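Local coordinates for protein CurM Sulfotransferase (Moorea producta, PDB 4GBM) that probably transfers a sulfonate group from PAPS to a polyketide intermediate of curacin biosynthesis, at residues A[29-37]-A[118-126]. The protein carries 2 engineered substitutions. Numbering follows the deposited sequence. Where two conformers were deposited one is given.
Sequences SRLPGIIFI and QQVYGMLQE
L31 lays its branched end on helix 117-128, between the side chains of Q118 and Q125 and over the backbone at G122. This is the sulfotransferase fold, a P-loop NTPase relative with a parallel sheet flanked by helices. Here the lead-in to the central strand 35-39 runs along one helix. L31 CD1 sits 3.6 Å from Y121 CB and close to the carbonyl O of Q118. L31 CD2 comes within 4.1 Å of G122 CA, where no side chain intervenes. L31 and Q118 run alongside one another head to tail, with L31 CD1 against Q118 CG.

Q118 reaches toward the N-terminal end of the model. Its CG is anti to the backbone N (chi1 -166°) and the chain is extended beyond it, which carries the amide to S29. A water there donates to Q118 OE1 at 2.7 Å and accepts from S29 N. The amide NE2 bonds to the carbonyl O of L153, just before strand 154-155, which pairs with strand 31-32.

I34 CD1 approaches the Y121 ring obliquely, 4.4 Å from CE2. F154 meets the same ring edge-to-face, and the Y121 hydroxyl bonds to D135 on strand 132-136.

Q125 makes a direct hydrogen bond to P32. Its OE1 lies beside L31 CB and P32 CD, while I34 CG2 is 3.4 Å from Q125 NE2. A leucine here would probably leave the carbonyl of P32 without this amide donor and loosen the tie between the lead-in and the helix. The bond from Q125 NE2 to P32 O is 2.9 Å long and bent, with an N-H...O angle of 142°; the oxygen lies nearly in the Q125 amide plane, but NE2 is tilted 31° from the P32 carbonyl plane.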
loop_
_atom_site.group_PDB
_atom_site.type_symbol
_atom_site.label_atom_id
_atom_site.label_comp_id
_atom_site.label_asym_id
_atom_site.label_seq_id
_atom_site.Cartn_x
_atom_site.Cartn_y
_atom_site.Cartn_z
ATOM N N SER A 29 -13.764 -20.654 -7.092
ATOM C CA SER A 29 -12.798 -21.176 -6.082
ATOM C C SER A 29 -11.711 -20.142 -5.791
ATOM O O SER A 29 -11.121 -19.562 -6.711
ATOM C CB SER A 29 -12.170 -22.481 -6.567
ATOM O OG SER A 29 -11.376 -22.253 -7.721
ATOM N N ARG A 30 -11.430 -19.942 -4.509
ATOM C CA ARG A 30 -10.478 -18.912 -4.102
ATOM C C ARG A 30 -9.021 -19.313 -4.331
ATOM O O ARG A 30 -8.660 -20.497 -4.284
ATOM C CB ARG A 30 -10.723 -18.501 -2.649
ATOM C CG ARG A 30 -12.091 -17.860 -2.430
ATOM C CD ARG A 30 -12.184 -17.202 -1.070
ATOM N NE ARG A 30 -12.144 -18.182 0.009
ATOM C CZ ARG A 30 -12.095 -17.871 1.299
ATOM N NH1 ARG A 30 -12.073 -16.601 1.677
ATOM N NH2 ARG A 30 -12.064 -18.834 2.211
ATOM N N LEU A 31 -8.195 -18.308 -4.601
ATOM C CA LEU A 31 -6.762 -18.496 -4.788
ATOM C C LEU A 31 -6.088 -18.655 -3.425
ATOM O O LEU A 31 -6.645 -18.236 -2.409
ATOM C CB LEU A 31 -6.158 -17.284 -5.511
ATOM C CG LEU A 31 -6.640 -17.026 -6.946
ATOM C CD1 LEU A 31 -6.134 -15.681 -7.410
ATOM C CD2 LEU A 31 -6.164 -18.134 -7.881
ATOM N N PRO A 32 -4.878 -19.244 -3.398
ATOM C CA PRO A 32 -4.111 -19.276 -2.154
ATOM C C PRO A 32 -3.887 -17.868 -1.612
ATOM O O PRO A 32 -3.754 -16.909 -2.388
ATOM C CB PRO A 32 -2.772 -19.890 -2.579
ATOM C CG PRO A 32 -3.075 -20.644 -3.822
ATOM C CD PRO A 32 -4.154 -19.883 -4.511
ATOM N N GLY A 33 -3.855 -17.744 -0.287
ATOM C CA GLY A 33 -3.731 -16.435 0.356
ATOM C C GLY A 33 -2.480 -15.664 -0.006
ATOM O O GLY A 33 -1.418 -16.251 -0.254
ATOM N N ILE A 34 -2.617 -14.342 -0.043
ATOM C CA ILE A 34 -1.474 -13.455 -0.251
ATOM C C ILE A 34 -1.308 -12.556 0.966
ATOM O O ILE A 34 -1.922 -12.795 2.007
ATOM C CB ILE A 34 -1.588 -12.639 -1.571
ATOM C CG1 ILE A 34 -2.806 -11.702 -1.557
ATOM C CG2 ILE A 34 -1.604 -13.589 -2.782
ATOM C CD1 ILE A 34 -2.800 -10.678 -2.691
ATOM N N ILE A 35 -0.442 -11.557 0.845
ATOM C CA ILE A 35 -0.241 -10.580 1.911
ATOM C C ILE A 35 -0.720 -9.223 1.414
ATOM O O ILE A 35 -0.335 -8.794 0.328
ATOM C CB ILE A 35 1.249 -10.496 2.297
ATOM C CG1 ILE A 35 1.732 -11.859 2.800
ATOM C CG2 ILE A 35 1.475 -9.398 3.352
ATOM C CD1 ILE A 35 3.257 -12.052 2.708
ATOM N N PHE A 36 -1.579 -8.563 2.193
ATOM C CA PHE A 36 -2.013 -7.194 1.874
ATOM C C PHE A 36 -1.416 -6.190 2.843
ATOM O O PHE A 36 -1.294 -6.475 4.037
ATOM C CB PHE A 36 -3.538 -7.072 1.939
ATOM C CG PHE A 36 -4.253 -7.773 0.824
ATOM C CD1 PHE A 36 -4.400 -7.164 -0.420
ATOM C CD2 PHE A 36 -4.791 -9.043 1.014
ATOM C CE1 PHE A 36 -5.068 -7.815 -1.459
ATOM C CE2 PHE A 36 -5.462 -9.705 -0.017
ATOM C CZ PHE A 36 -5.607 -9.089 -1.253
ATOM N N ILE A 37 -1.027 -5.021 2.335
ATOM C CA ILE A 37 -0.694 -3.897 3.219
ATOM C C ILE A 37 -1.831 -2.889 3.110
ATOM O O ILE A 37 -2.079 -2.339 2.035
ATOM C CB ILE A 37 0.657 -3.211 2.877
ATOM C CG1 ILE A 37 1.823 -4.186 3.075
ATOM C CG2 ILE A 37 0.852 -1.961 3.757
ATOM C CD1 ILE A 37 3.167 -3.709 2.493
ATOM N N GLN A 118 -9.193 -12.243 -11.039
ATOM C CA GLN A 118 -8.744 -13.443 -10.342
ATOM C C GLN A 118 -7.799 -14.286 -11.209
ATOM O O GLN A 118 -6.799 -14.796 -10.713
ATOM C CB GLN A 118 -9.927 -14.279 -9.869
ATOM C CG GLN A 118 -9.530 -15.332 -8.861
ATOM C CD GLN A 118 -10.694 -16.181 -8.424
ATOM O OE1 GLN A 118 -11.495 -16.630 -9.246
ATOM N NE2 GLN A 118 -10.789 -16.424 -7.124
ATOM N N GLN A 119 -8.112 -14.420 -12.501
ATOM C CA GLN A 119 -7.221 -15.145 -13.417
ATOM C C GLN A 119 -5.851 -14.487 -13.525
ATOM O O GLN A 119 -4.833 -15.177 -13.607
ATOM C CB GLN A 119 -7.846 -15.280 -14.804
ATOM C CG GLN A 119 -8.914 -16.348 -14.895
ATOM C CD GLN A 119 -9.627 -16.315 -16.230
ATOM O OE1 GLN A 119 -10.210 -15.303 -16.610
ATOM N NE2 GLN A 119 -9.570 -17.425 -16.960
ATOM N N VAL A 120 -5.819 -13.155 -13.519
ATOM C CA VAL A 120 -4.546 -12.443 -13.624
ATOM C C VAL A 120 -3.733 -12.624 -12.344
ATOM O O VAL A 120 -2.529 -12.881 -12.397
ATOM C CB VAL A 120 -4.746 -10.952 -13.995
ATOM C CG1 VAL A 120 -3.419 -10.196 -13.980
ATOM C CG2 VAL A 120 -5.381 -10.862 -15.372
ATOM N N TYR A 121 -4.394 -12.521 -11.194
ATOM C CA TYR A 121 -3.727 -12.823 -9.933
ATOM C C TYR A 121 -3.160 -14.251 -9.926
ATOM O O TYR A 121 -2.044 -14.468 -9.454
ATOM C CB TYR A 121 -4.672 -12.635 -8.755
ATOM C CG TYR A 121 -4.698 -11.265 -8.104
ATOM C CD1 TYR A 121 -5.892 -10.555 -8.020
ATOM C CD2 TYR A 121 -3.550 -10.707 -7.509
ATOM C CE1 TYR A 121 -5.954 -9.321 -7.395
ATOM C CE2 TYR A 121 -3.608 -9.461 -6.871
ATOM C CZ TYR A 121 -4.815 -8.784 -6.815
ATOM O OH TYR A 121 -4.908 -7.556 -6.188
ATOM N N GLY A 122 -3.926 -15.210 -10.439
ATOM C CA GLY A 122 -3.476 -16.602 -10.502
ATOM C C GLY A 122 -2.227 -16.755 -11.356
ATOM O O GLY A 122 -1.300 -17.499 -11.000
ATOM N N MET A 123 -2.209 -16.040 -12.478
ATOM C CA MET A 123 -1.053 -15.965 -13.376
ATOM C C MET A 123 0.164 -15.339 -12.694
ATOM O O MET A 123 1.285 -15.819 -12.848
ATOM C CB MET A 123 -1.430 -15.161 -14.621
ATOM C CG MET A 123 -0.346 -15.017 -15.677
ATOM S SD MET A 123 -0.919 -13.983 -17.038
ATOM C CE MET A 123 -2.496 -14.748 -17.393
ATOM N N LEU A 124 -0.053 -14.266 -11.941
ATOM C CA LEU A 124 1.043 -13.659 -11.188
ATOM C C LEU A 124 1.592 -14.633 -10.154
ATOM O O LEU A 124 2.812 -14.796 -10.043
ATOM C CB LEU A 124 0.609 -12.360 -10.507
ATOM C CG LEU A 124 0.282 -11.165 -11.407
ATOM C CD1 LEU A 124 -0.142 -9.966 -10.570
ATOM C CD2 LEU A 124 1.475 -10.804 -12.287
ATOM N N GLN A 125 0.698 -15.296 -9.421
ATOM C CA GLN A 125 1.110 -16.264 -8.402
ATOM C C GLN A 125 2.020 -17.343 -8.987
ATOM O O GLN A 125 3.065 -17.656 -8.412
ATOM C CB GLN A 125 -0.099 -16.890 -7.702
ATOM C CG GLN A 125 -0.774 -15.946 -6.703
ATOM C CD GLN A 125 -1.997 -16.564 -6.046
ATOM O OE1 GLN A 125 -2.773 -17.280 -6.686
ATOM N NE2 GLN A 125 -2.179 -16.282 -4.761
ATOM N N GLU A 126 1.647 -17.890 -10.143
ATOM C CA GLU A 126 2.474 -18.932 -10.758
ATOM C C GLU A 126 3.817 -18.388 -11.259
ATOM O O GLU A 126 4.838 -19.074 -11.184
ATOM C CB GLU A 126 1.712 -19.680 -11.863
ATOM C CG GLU A 126 1.514 -18.894 -13.144
ATOM C CD GLU A 126 0.932 -19.721 -14.270
ATOM O OE1 GLU A 126 0.123 -19.157 -15.030
ATOM O OE2 GLU A 126 1.278 -20.920 -14.405
HETATM O O HOH W 1 -13.297 -18.609 -9.373
#